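Malate oxidoreductase (Thermotoga maritima, PDB 1VL6) probably catalyses the NAD-dependent oxidative decarboxylation of malate to pyruvate and carbon dioxide. Local coordinates at residues P94-K99 and P113-E118; T171-S176 and L327-G332; E192-V197 and N249-S254; K225-E230 and E258-G263. One frame throughout, in Å; residues are numbered along the deposited sequence.

Interaction 1 (P94-K99 and P113-E118)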
loop_
_atom_site.group_PDB
_atom_site.type_symbol
_atom_site.label_atom_id
_atom_site.label_comp_id
_atom_site.label_asym_id
_atom_site.label_seq_id
_atom_site.Cartn_x
_atom_site.Cartn_y
_atom_site.Cartn_z
ATOM N N PRO A 94 8.183 -8.505 -17.877
ATOM C CA PRO A 94 6.869 -7.910 -17.708
ATOM C C PRO A 94 5.785 -8.980 -17.536
ATOM O O PRO A 94 4.745 -8.730 -16.911
ATOM C CB PRO A 94 6.686 -7.105 -18.982
ATOM C CG PRO A 94 7.550 -7.753 -19.925
ATOM C CD PRO A 94 8.721 -8.220 -19.207
ATOM N N VAL A 95 6.045 -10.169 -18.053
ATOM C CA VAL A 95 5.114 -11.254 -17.867
ATOM C C VAL A 95 5.190 -11.762 -16.416
ATOM O O VAL A 95 4.180 -11.945 -15.742
ATOM C CB VAL A 95 5.343 -12.365 -18.914
ATOM C CG1 VAL A 95 4.318 -13.431 -18.775
ATOM C CG2 VAL A 95 5.292 -11.760 -20.334
HETATM N N MSE A 96 6.396 -11.938 -15.906
HETATM C CA MSE A 96 6.520 -12.394 -14.526
HETATM C C MSE A 96 6.002 -11.314 -13.544
HETATM O O MSE A 96 5.502 -11.617 -12.476
HETATM C CB MSE A 96 7.950 -12.805 -14.227
HETATM C CG MSE A 96 8.540 -13.883 -15.152
HETATM SE SE MSE A 96 7.287 -15.354 -15.532
HETATM C CE MSE A 96 7.507 -15.578 -17.384
ATOM N N GLU A 97 6.111 -10.047 -13.909
ATOM C CA GLU A 97 5.509 -9.016 -13.105
ATOM C C GLU A 97 3.972 -9.194 -13.067
ATOM O O GLU A 97 3.344 -9.051 -12.042
ATOM C CB GLU A 97 5.868 -7.649 -13.672
ATOM C CG GLU A 97 7.221 -7.101 -13.290
ATOM C CD GLU A 97 7.303 -5.577 -13.368
ATOM O OE1 GLU A 97 6.373 -4.910 -13.875
ATOM O OE2 GLU A 97 8.316 -5.021 -12.914
ATOM N N GLY A 98 3.382 -9.484 -14.210
ATOM C CA GLY A 98 1.976 -9.802 -14.273
ATOM C C GLY A 98 1.605 -10.981 -13.390
ATOM O O GLY A 98 0.683 -10.901 -12.605
ATOM N N LYS A 99 2.342 -12.080 -13.497
ATOM C CA LYS A 99 2.102 -13.181 -12.592
ATOM C C LYS A 99 2.207 -12.760 -11.131
ATOM O O LYS A 99 1.433 -13.215 -10.300
ATOM C CB LYS A 99 3.104 -14.271 -12.808
ATOM C CG LYS A 99 2.494 -15.497 -13.354
ATOM C CD LYS A 99 2.050 -16.407 -12.248
ATOM C CE LYS A 99 1.592 -17.689 -12.893
ATOM N NZ LYS A 99 1.649 -18.742 -11.883
ATOM N N PRO A 113 9.514 -11.453 -9.215
ATOM C CA PRO A 113 10.024 -12.031 -10.434
ATOM C C PRO A 113 11.505 -12.229 -10.395
ATOM O O PRO A 113 12.231 -11.290 -10.082
ATOM C CB PRO A 113 9.710 -10.991 -11.502
ATOM C CG PRO A 113 8.893 -9.982 -10.844
ATOM C CD PRO A 113 9.099 -10.051 -9.404
ATOM N N ILE A 114 11.924 -13.452 -10.722
ATOM C CA ILE A 114 13.286 -13.798 -10.865
ATOM C C ILE A 114 13.523 -14.401 -12.234
ATOM O O ILE A 114 13.307 -15.594 -12.459
ATOM C CB ILE A 114 13.666 -14.709 -9.744
ATOM C CG1 ILE A 114 13.836 -13.857 -8.489
ATOM C CG2 ILE A 114 15.012 -15.397 -10.031
ATOM C CD1 ILE A 114 13.739 -14.652 -7.260
ATOM N N CYS A 115 13.939 -13.529 -13.141
ATOM C CA CYS A 115 14.144 -13.828 -14.518
ATOM C C CYS A 115 15.646 -13.934 -14.758
ATOM O O CYS A 115 16.410 -12.943 -14.626
ATOM C CB CYS A 115 13.558 -12.694 -15.360
ATOM S SG CYS A 115 11.740 -12.690 -15.533
ATOM N N LEU A 116 16.067 -15.129 -15.156
ATOM C CA LEU A 116 17.466 -15.511 -15.181
ATOM C C LEU A 116 18.037 -15.438 -16.571
ATOM O O LEU A 116 17.387 -15.878 -17.521
ATOM C CB LEU A 116 17.604 -16.946 -14.706
ATOM C CG LEU A 116 16.990 -17.111 -13.321
ATOM C CD1 LEU A 116 16.926 -18.607 -12.966
ATOM C CD2 LEU A 116 17.771 -16.284 -12.289
ATOM N N SER A 117 19.260 -14.931 -16.696
ATOM C CA SER A 117 19.950 -14.981 -17.986
ATOM C C SER A 117 20.761 -16.257 -18.154
ATOM O O SER A 117 21.792 -16.230 -18.767
ATOM C CB SER A 117 20.854 -13.764 -18.208
ATOM O OG SER A 117 21.674 -13.527 -17.070
ATOM N N GLU A 118 20.288 -17.377 -17.628
ATOM C CA GLU A 118 20.995 -18.632 -17.752
ATOM C C GLU A 118 19.965 -19.638 -18.145
ATOM O O GLU A 118 18.878 -19.667 -17.584
ATOM C CB GLU A 118 21.659 -19.024 -16.422
ATOM C CG GLU A 118 22.260 -20.438 -16.381
ATOM C CD GLU A 118 23.359 -20.630 -17.397
ATOM O OE1 GLU A 118 24.429 -20.014 -17.215
ATOM O OE2 GLU A 118 23.146 -21.375 -18.391
#

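Interaction 2 (T171-S176 and L327-G332)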
loop_
_atom_site.group_PDB
_atom_site.type_symbol
_atom_site.label_atom_id
_atom_site.label_comp_id
_atom_site.label_asym_id
_atom_site.label_seq_id
_atom_site.Cartn_x
_atom_site.Cartn_y
_atom_site.Cartn_z
ATOM N N THR A 171 -1.866 -26.460 -15.355
ATOM C CA THR A 171 -2.667 -26.819 -16.500
ATOM C C THR A 171 -3.254 -28.167 -16.307
ATOM O O THR A 171 -4.406 -28.383 -16.649
ATOM C CB THR A 171 -1.844 -26.881 -17.737
ATOM O OG1 THR A 171 -1.192 -25.638 -17.946
ATOM C CG2 THR A 171 -2.751 -27.058 -18.979
ATOM N N ALA A 172 -2.466 -29.107 -15.789
ATOM C CA ALA A 172 -2.990 -30.451 -15.581
ATOM C C ALA A 172 -4.145 -30.456 -14.562
ATOM O O ALA A 172 -5.124 -31.143 -14.735
ATOM C CB ALA A 172 -1.881 -31.379 -15.135
ATOM N N VAL A 173 -4.032 -29.657 -13.508
ATOM C CA VAL A 173 -5.096 -29.606 -12.490
ATOM C C VAL A 173 -6.403 -29.078 -13.081
ATOM O O VAL A 173 -7.453 -29.704 -12.939
ATOM C CB VAL A 173 -4.678 -28.765 -11.291
ATOM C CG1 VAL A 173 -5.859 -28.427 -10.388
ATOM C CG2 VAL A 173 -3.645 -29.512 -10.512
ATOM N N VAL A 174 -6.326 -27.959 -13.772
ATOM C CA VAL A 174 -7.516 -27.366 -14.313
ATOM C C VAL A 174 -8.098 -28.211 -15.448
ATOM O O VAL A 174 -9.309 -28.384 -15.531
ATOM C CB VAL A 174 -7.248 -25.942 -14.790
ATOM C CG1 VAL A 174 -8.508 -25.304 -15.264
ATOM C CG2 VAL A 174 -6.729 -25.130 -13.661
ATOM N N VAL A 175 -7.263 -28.764 -16.307
ATOM C CA VAL A 175 -7.775 -29.611 -17.403
ATOM C C VAL A 175 -8.509 -30.821 -16.806
ATOM O O VAL A 175 -9.577 -31.182 -17.251
ATOM C CB VAL A 175 -6.643 -30.088 -18.271
ATOM C CG1 VAL A 175 -7.084 -31.202 -19.216
ATOM C CG2 VAL A 175 -6.018 -28.909 -19.068
ATOM N N SER A 176 -7.942 -31.398 -15.752
ATOM C CA SER A 176 -8.509 -32.535 -15.094
ATOM C C SER A 176 -9.854 -32.207 -14.491
ATOM O O SER A 176 -10.798 -32.985 -14.636
ATOM C CB SER A 176 -7.574 -32.998 -13.996
ATOM O OG SER A 176 -6.403 -33.560 -14.560
ATOM N N LEU A 327 -5.108 -19.939 -13.788
ATOM C CA LEU A 327 -5.430 -19.016 -12.725
ATOM C C LEU A 327 -6.376 -19.589 -11.705
ATOM O O LEU A 327 -6.382 -19.160 -10.553
ATOM C CB LEU A 327 -5.994 -17.709 -13.281
ATOM C CG LEU A 327 -6.326 -16.629 -12.255
ATOM C CD1 LEU A 327 -5.150 -16.248 -11.403
ATOM C CD2 LEU A 327 -6.887 -15.404 -12.999
ATOM N N LEU A 328 -7.198 -20.536 -12.095
ATOM C CA LEU A 328 -8.073 -21.164 -11.116
ATOM C C LEU A 328 -7.302 -21.995 -10.123
ATOM O O LEU A 328 -7.829 -22.297 -9.035
ATOM C CB LEU A 328 -9.081 -22.071 -11.800
ATOM C CG LEU A 328 -10.098 -21.394 -12.698
ATOM C CD1 LEU A 328 -10.757 -22.406 -13.607
ATOM C CD2 LEU A 328 -11.116 -20.722 -11.848
ATOM N N ALA A 329 -6.067 -22.375 -10.473
ATOM C CA ALA A 329 -5.314 -23.371 -9.674
ATOM C C ALA A 329 -4.185 -22.786 -8.854
ATOM O O ALA A 329 -4.079 -23.066 -7.656
ATOM C CB ALA A 329 -4.763 -24.439 -10.574
ATOM N N PHE A 330 -3.316 -21.996 -9.482
ATOM C CA PHE A 330 -2.072 -21.601 -8.796
ATOM C C PHE A 330 -2.240 -20.765 -7.511
ATOM O O PHE A 330 -1.501 -20.948 -6.578
ATOM C CB PHE A 330 -1.048 -20.997 -9.759
ATOM C CG PHE A 330 -1.361 -19.622 -10.266
ATOM C CD1 PHE A 330 -1.233 -18.498 -9.439
ATOM C CD2 PHE A 330 -1.687 -19.431 -11.607
ATOM C CE1 PHE A 330 -1.486 -17.220 -9.933
ATOM C CE2 PHE A 330 -1.960 -18.162 -12.106
ATOM C CZ PHE A 330 -1.864 -17.057 -11.279
ATOM N N PRO A 331 -3.199 -19.860 -7.415
ATOM C CA PRO A 331 -3.261 -19.083 -6.205
ATOM C C PRO A 331 -3.503 -19.968 -4.984
ATOM O O PRO A 331 -2.786 -19.861 -3.970
ATOM C CB PRO A 331 -4.390 -18.094 -6.473
ATOM C CG PRO A 331 -4.446 -18.039 -7.972
ATOM C CD PRO A 331 -4.209 -19.430 -8.391
ATOM N N GLY A 332 -4.488 -20.846 -5.075
ATOM C CA GLY A 332 -4.844 -21.693 -3.931
ATOM C C GLY A 332 -3.774 -22.701 -3.645
ATOM O O GLY A 332 -3.450 -22.942 -2.497
#

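Interaction 3 (E192-V197 and N249-S254)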
loop_
_atom_site.group_PDB
_atom_site.type_symbol
_atom_site.label_atom_id
_atom_site.label_comp_id
_atom_site.label_asym_id
_atom_site.label_seq_id
_atom_site.Cartn_x
_atom_site.Cartn_y
_atom_site.Cartn_z
ATOM N N GLU A 192 -14.014 -46.216 -19.581
ATOM C CA GLU A 192 -14.409 -46.624 -20.946
ATOM C C GLU A 192 -14.168 -45.606 -22.039
ATOM O O GLU A 192 -14.151 -45.975 -23.175
ATOM C CB GLU A 192 -15.857 -47.050 -21.003
ATOM C CG GLU A 192 -16.184 -48.136 -19.977
ATOM C CD GLU A 192 -17.582 -48.653 -20.114
ATOM O OE1 GLU A 192 -18.405 -47.970 -20.762
ATOM O OE2 GLU A 192 -17.850 -49.743 -19.576
ATOM N N VAL A 193 -13.901 -44.352 -21.713
ATOM C CA VAL A 193 -13.724 -43.331 -22.747
ATOM C C VAL A 193 -12.353 -43.316 -23.403
ATOM O O VAL A 193 -11.345 -43.581 -22.732
ATOM C CB VAL A 193 -13.999 -41.887 -22.230
ATOM C CG1 VAL A 193 -15.441 -41.734 -21.963
ATOM C CG2 VAL A 193 -13.192 -41.586 -21.002
ATOM N N LYS A 194 -12.342 -42.965 -24.701
ATOM C CA LYS A 194 -11.120 -42.742 -25.449
ATOM C C LYS A 194 -10.839 -41.244 -25.461
ATOM O O LYS A 194 -11.677 -40.465 -25.954
ATOM C CB LYS A 194 -11.302 -43.229 -26.867
ATOM C CG LYS A 194 -10.135 -43.019 -27.827
ATOM C CD LYS A 194 -10.486 -43.397 -29.297
ATOM C CE LYS A 194 -9.239 -43.842 -30.090
ATOM N NZ LYS A 194 -9.382 -43.678 -31.574
ATOM N N VAL A 195 -9.680 -40.854 -24.931
ATOM C CA VAL A 195 -9.312 -39.482 -24.821
ATOM C C VAL A 195 -8.051 -39.212 -25.602
ATOM O O VAL A 195 -7.028 -39.825 -25.330
ATOM C CB VAL A 195 -8.998 -39.134 -23.391
ATOM C CG1 VAL A 195 -8.680 -37.605 -23.279
ATOM C CG2 VAL A 195 -10.149 -39.541 -22.473
ATOM N N VAL A 196 -8.118 -38.289 -26.570
ATOM C CA VAL A 196 -6.975 -37.961 -27.386
ATOM C C VAL A 196 -6.334 -36.719 -26.812
ATOM O O VAL A 196 -6.993 -35.701 -26.733
ATOM C CB VAL A 196 -7.366 -37.687 -28.830
ATOM C CG1 VAL A 196 -6.170 -37.137 -29.588
ATOM C CG2 VAL A 196 -7.799 -38.940 -29.505
ATOM N N VAL A 197 -5.055 -36.788 -26.439
ATOM C CA VAL A 197 -4.312 -35.618 -26.040
ATOM C C VAL A 197 -3.307 -35.249 -27.122
ATOM O O VAL A 197 -2.427 -36.043 -27.433
ATOM C CB VAL A 197 -3.561 -35.868 -24.758
ATOM C CG1 VAL A 197 -2.781 -34.579 -24.318
ATOM C CG2 VAL A 197 -4.501 -36.318 -23.683
ATOM N N ASN A 249 -2.171 -45.652 -25.231
ATOM C CA ASN A 249 -2.570 -46.312 -26.455
ATOM C C ASN A 249 -2.696 -47.823 -26.354
ATOM O O ASN A 249 -1.987 -48.571 -27.043
ATOM C CB ASN A 249 -1.616 -45.899 -27.541
ATOM C CG ASN A 249 -2.098 -46.281 -28.883
ATOM O OD1 ASN A 249 -3.300 -46.546 -29.092
ATOM N ND2 ASN A 249 -1.183 -46.303 -29.828
ATOM N N PRO A 250 -3.604 -48.279 -25.502
ATOM C CA PRO A 250 -3.820 -49.719 -25.281
ATOM C C PRO A 250 -4.204 -50.514 -26.521
ATOM O O PRO A 250 -3.723 -51.656 -26.670
ATOM C CB PRO A 250 -4.955 -49.769 -24.259
ATOM C CG PRO A 250 -5.519 -48.369 -24.196
ATOM C CD PRO A 250 -4.455 -47.457 -24.637
ATOM N N GLU A 251 -5.042 -49.917 -27.373
ATOM C CA GLU A 251 -5.419 -50.499 -28.666
ATOM C C GLU A 251 -4.266 -50.518 -29.660
ATOM O O GLU A 251 -4.397 -51.110 -30.733
ATOM C CB GLU A 251 -6.584 -49.745 -29.335
ATOM C CG GLU A 251 -7.938 -49.898 -28.666
ATOM C CD GLU A 251 -8.941 -48.820 -29.077
ATOM O OE1 GLU A 251 -8.530 -47.681 -29.415
ATOM O OE2 GLU A 251 -10.168 -49.081 -29.015
ATOM N N ARG A 252 -3.135 -49.897 -29.310
ATOM C CA ARG A 252 -1.936 -49.919 -30.172
ATOM C C ARG A 252 -2.226 -49.319 -31.550
ATOM O O ARG A 252 -1.786 -49.800 -32.555
ATOM C CB ARG A 252 -1.367 -51.331 -30.245
ATOM C CG ARG A 252 -1.430 -52.022 -28.910
ATOM C CD ARG A 252 -0.690 -53.334 -28.859
ATOM N NE ARG A 252 0.627 -53.114 -28.285
ATOM C CZ ARG A 252 1.752 -53.643 -28.736
ATOM N NH1 ARG A 252 1.757 -54.457 -29.787
ATOM N NH2 ARG A 252 2.896 -53.347 -28.129
ATOM N N LEU A 253 -2.983 -48.238 -31.552
ATOM C CA LEU A 253 -3.218 -47.411 -32.728
ATOM C C LEU A 253 -1.980 -46.718 -33.289
ATOM O O LEU A 253 -1.048 -46.363 -32.538
ATOM C CB LEU A 253 -4.173 -46.287 -32.339
ATOM C CG LEU A 253 -5.592 -46.746 -31.977
ATOM C CD1 LEU A 253 -6.396 -45.545 -31.587
ATOM C CD2 LEU A 253 -6.228 -47.475 -33.154
ATOM N N SER A 254 -2.028 -46.446 -34.596
ATOM C CA SER A 254 -0.919 -45.821 -35.296
ATOM C C SER A 254 -1.374 -44.949 -36.477
ATOM O O SER A 254 -2.158 -45.410 -37.281
ATOM C CB SER A 254 0.005 -46.939 -35.758
ATOM O OG SER A 254 0.748 -46.554 -36.886
#

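Interaction 4 (K225-E230 and E258-G263)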
loop_
_atom_site.group_PDB
_atom_site.type_symbol
_atom_site.label_atom_id
_atom_site.label_comp_id
_atom_site.label_asym_id
_atom_site.label_seq_id
_atom_site.Cartn_x
_atom_site.Cartn_y
_atom_site.Cartn_z
ATOM N N LYS A 225 4.665 -35.682 -35.165
ATOM C CA LYS A 225 4.941 -36.778 -36.109
ATOM C C LYS A 225 3.891 -37.888 -35.961
ATOM O O LYS A 225 4.099 -38.996 -36.387
ATOM C CB LYS A 225 6.371 -37.320 -35.910
ATOM C CG LYS A 225 7.508 -36.347 -36.396
ATOM C CD LYS A 225 8.240 -36.766 -37.702
ATOM N N GLY A 226 2.770 -37.609 -35.320
ATOM C CA GLY A 226 1.706 -38.608 -35.187
ATOM C C GLY A 226 1.468 -39.167 -33.784
ATOM O O GLY A 226 1.965 -38.642 -32.774
ATOM N N ILE A 227 0.645 -40.210 -33.735
ATOM C CA ILE A 227 0.347 -40.920 -32.499
ATOM C C ILE A 227 1.616 -41.547 -31.897
ATOM O O ILE A 227 2.395 -42.205 -32.610
ATOM C CB ILE A 227 -0.657 -42.073 -32.751
ATOM C CG1 ILE A 227 -2.042 -41.547 -33.144
ATOM C CG2 ILE A 227 -0.820 -42.911 -31.484
ATOM C CD1 ILE A 227 -3.001 -42.642 -33.707
ATOM N N LEU A 228 1.793 -41.370 -30.588
ATOM C CA LEU A 228 2.963 -41.910 -29.889
ATOM C C LEU A 228 2.806 -43.396 -29.653
ATOM O O LEU A 228 1.861 -43.856 -28.997
ATOM C CB LEU A 228 3.235 -41.215 -28.550
ATOM C CG LEU A 228 3.924 -39.866 -28.641
ATOM C CD1 LEU A 228 3.044 -38.837 -29.366
ATOM C CD2 LEU A 228 4.242 -39.393 -27.249
ATOM N N ASN A 229 3.739 -44.141 -30.220
ATOM C CA ASN A 229 3.665 -45.566 -30.264
ATOM C C ASN A 229 5.125 -46.090 -30.319
ATOM O O ASN A 229 5.815 -45.888 -31.338
ATOM C CB ASN A 229 2.853 -45.882 -31.528
ATOM C CG ASN A 229 2.621 -47.346 -31.744
ATOM O OD1 ASN A 229 3.547 -48.172 -31.670
ATOM N ND2 ASN A 229 1.381 -47.687 -32.066
ATOM N N GLU A 230 5.604 -46.738 -29.242
ATOM C CA GLU A 230 6.990 -47.306 -29.273
ATOM C C GLU A 230 7.390 -47.967 -30.590
ATOM O O GLU A 230 8.549 -47.855 -31.012
ATOM C CB GLU A 230 7.274 -48.386 -28.223
ATOM C CG GLU A 230 8.030 -47.882 -27.018
ATOM C CD GLU A 230 9.015 -48.879 -26.473
ATOM O OE1 GLU A 230 10.152 -48.929 -26.954
ATOM O OE2 GLU A 230 8.658 -49.593 -25.534
ATOM N N GLU A 258 -6.012 -37.384 -37.109
ATOM C CA GLU A 258 -7.308 -37.715 -37.693
ATOM C C GLU A 258 -7.711 -39.148 -37.393
ATOM O O GLU A 258 -8.822 -39.407 -36.963
ATOM C CB GLU A 258 -7.305 -37.450 -39.193
ATOM C CG GLU A 258 -8.687 -37.565 -39.774
ATOM C CD GLU A 258 -8.705 -37.478 -41.272
ATOM O OE1 GLU A 258 -7.676 -37.100 -41.915
ATOM O OE2 GLU A 258 -9.770 -37.789 -41.797
ATOM N N THR A 259 -6.782 -40.060 -37.589
ATOM C CA THR A 259 -6.928 -41.456 -37.197
ATOM C C THR A 259 -7.229 -41.632 -35.686
ATOM O O THR A 259 -8.126 -42.397 -35.290
ATOM C CB THR A 259 -5.614 -42.147 -37.542
ATOM O OG1 THR A 259 -5.482 -42.283 -38.971
ATOM C CG2 THR A 259 -5.574 -43.557 -37.013
ATOM N N ALA A 260 -6.494 -40.904 -34.852
ATOM C CA ALA A 260 -6.690 -40.946 -33.396
ATOM C C ALA A 260 -8.083 -40.575 -32.984
ATOM O O ALA A 260 -8.606 -41.127 -32.018
ATOM C CB ALA A 260 -5.703 -40.049 -32.685
ATOM N N LEU A 261 -8.685 -39.639 -33.709
ATOM C CA LEU A 261 -9.957 -39.108 -33.302
ATOM C C LEU A 261 -11.123 -40.005 -33.660
ATOM O O LEU A 261 -12.202 -39.779 -33.163
ATOM C CB LEU A 261 -10.149 -37.737 -33.897
ATOM C CG LEU A 261 -9.204 -36.673 -33.361
ATOM C CD1 LEU A 261 -9.177 -35.535 -34.309
ATOM C CD2 LEU A 261 -9.650 -36.154 -31.982
ATOM N N GLU A 262 -10.933 -41.015 -34.500
ATOM C CA GLU A 262 -12.038 -41.887 -34.861
ATOM C C GLU A 262 -12.586 -42.500 -33.590
ATOM O O GLU A 262 -11.865 -43.188 -32.870
ATOM C CB GLU A 262 -11.601 -42.977 -35.795
ATOM C CG GLU A 262 -11.382 -42.516 -37.212
ATOM C CD GLU A 262 -10.595 -43.543 -38.029
ATOM O OE1 GLU A 262 -10.839 -44.762 -37.837
ATOM O OE2 GLU A 262 -9.730 -43.133 -38.851
ATOM N N GLY A 263 -13.850 -42.197 -33.290
ATOM C CA GLY A 263 -14.511 -42.761 -32.145
ATOM C C GLY A 263 -14.113 -42.157 -30.827
ATOM O O GLY A 263 -14.647 -42.521 -29.802
#

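Interaction 1 (P94-K99 and P113-E118)
Met96 of helix 89-107 packs on Pro113 and Cys115 of strand 110-115 inside a beta-alpha-beta unit, in which strand 71-76 leads into the helix and the helix returns to the parallel strand 110-115. Helix and strand run nearly antiparallel, at 154°, with their local axes 8.1 Å apart. The contact is apolar and buried. Met96, a selenomethionine, does most of the touching with the root of its side chain: its CB rests 3.7 Å from Pro113 CB, and its CG lies 3.4 Å from Cys115 SG. With CG beside the backbone N (chi1 -56°) and a further bend at chi2, the selenium end turns away from strand 110-115; the side chain also touches Val74 and Ser76 of strand 71-76. Cys115 SG thus sits against the first two carbons of Met96 and not against its tip. One helix residue later, Glu97 lends only its aliphatic part, CG lying 4.1 Å from Pro113 CG, while its carboxylate turns to Ser67 of the second subunit and to the backbone of Lys25. Strand 110-115 is an edge strand of its sheet within the chain, bonded through Ile114 to strand 71-76. Ile114 points away from the helix, and Cys115 N bonds to Ser134 of the second subunit, so the unit borders the subunit interface.

Interaction 2 (T171-S176 and L327-G332)
In the NAD-binding region, Val174 and Val173 of helix 166-186 form an entirely apolar patch with Leu328 and Ala329, joining that helix to the turn leading into helix 330-340. Val174 supplies both methyl branches. Its CG2 presses on Ala329 CB at 3.7 Å, while CG1 reaches Leu328 CD1 at 4.0 Å, the Val174 and Leu328 side chains crossing at about a right angle. CG1 of Val174, anti to the backbone N (chi1 -176°), is directed at Leu328, and CG2, beside the N, at Ala329. Val173 adds a looser touch, CG1 to Ala329 CB at 4.1 Å, so Ala329 CB touches one methyl from each of two consecutive valines. The polar bonds belong to the helix itself: Ala172 O receives both Ser176 N at 3.0 Å and Ser176 OG at 2.7 Å, from opposite faces of its carbonyl plane, which ties the serine hydroxyl back to the helix. A separate polar link runs from Thr171 OG1 to Asn326, just before the second segment. Around the patch, Val173 also packs on helix 346-358, Ala172 and Ser176 meet Phe210 of helix 202-214, and Leu327 and Pro331 lean on Phe106 of helix 89-107.

Interaction 3 (E192-V197 and N249-S254)
The strand-like segment 192-197 faces a type I beta turn, Asn249 to Arg252, on the rim of the Rossmann-type NAD-binding domain. The two backbones stay well apart, the nearest CA atoms being those of Lys194 and Asn249, 9.3 Å from each other, so the contact depends on side chains reaching across, above all the extended Lys194. The turn is closed by Arg252 N to Asn249 O at 2.9 Å and reinforced by the amide of Asn249, which clasps Leu253, the residue after the turn, by its N and its O. Asn249 OD1 accepts from Leu253 N at 3.0 Å, a rather bent bond, and Asn249 ND2 donates to Leu253 O at 2.7 Å, on a lone pair in the carbonyl plane and close to the plane of its own amide. This grip holds the chain just past the turn and thereby places Leu253. Across the contact, Lys194 is fully extended, CG anti to the backbone N (chi1 177°), and it meets Leu253 tip to tip, its CE 3.6 Å from Leu253 CD1. Glu251 crosses the lysine chain at about a right angle, with its carboxylate beside CE; the opposite charges are near each other but not in contact, and Glu251 OE1 has a weak bond to Asn218. The ammonium group is held instead by the carbonyls of Ala260 and Glu262, two backbone oxygens that would probably favour its positive charge. Its remaining neighbour in the turn segment is a methyl: Lys194 NZ lies 3.5 Å from Leu253 CD1.

Interaction 4 (K225-E230 and E258-G263)
Ile227 and Ala260 make up most of this contact, with Thr259 at its edge. Ile227, on the short strand 226-227, aims its side chain at one flank of helix 257-261, and the CA atoms of Ile227 and Ala260 are 7.1 Å apart. The longer branch of the isoleucine does the touching. With CG1 set beside the backbone N (chi1 -67°) and CD1 continuing in an extended line (chi2 167°), the ethyl arm runs out to the helix, and the CG2 methyl is directed elsewhere. Ala260 CB packs against this arm along its length, 3.9 Å from Ile227 CD1 and 4.0 Å from Ile227 CG1. The terminal methyl also comes up to the helix backbone, Ile227 CD1 being 4.1 Å from Ala260 N. Thr259, one residue earlier, contributes a more peripheral touch through its methyl, CG2 at 4.3 Å from Ile227 CD1. The contact is purely apolar, and the nearby polar links run to the residues just ahead of the helix: Thr259 N to Asp256 OD1, and the backbone of Ile227 to Gly255. Strand 226-227 is the antiparallel edge strand beside strand 218-223, whose Val220 touches both Ile227 and Ala260. Val222 of the same strand also supports Ala260, so helix 257-261 rests on the sheet, while Leu253 and Asn249 pack on Ile227 from the loop before the helix.

Overall arrangement
Interaction 1 lies in the N-terminal region of the malic enzyme, on its four-stranded parallel sheet; interactions 2, 3 and 4 all fall in the NAD-binding region. Interaction 1 closes before the others open, yet it touches interaction 2, through a cation-pi contact of Lys99 with Phe330, at centres 20 Å apart: a link between the two regions. Interactions 3 and 4 are nested within the long chain loop that interaction 2 closes. Their segments alternate along the sequence, their centres are 8 Å apart, and both reach the mixed six-stranded sheet. They share direct bonds, Lys194 to Ala260 and Asn229 to Leu253, so together they knit one edge of the Rossmann-type domain, with centres about 37 to 38 Å from that of interaction 1.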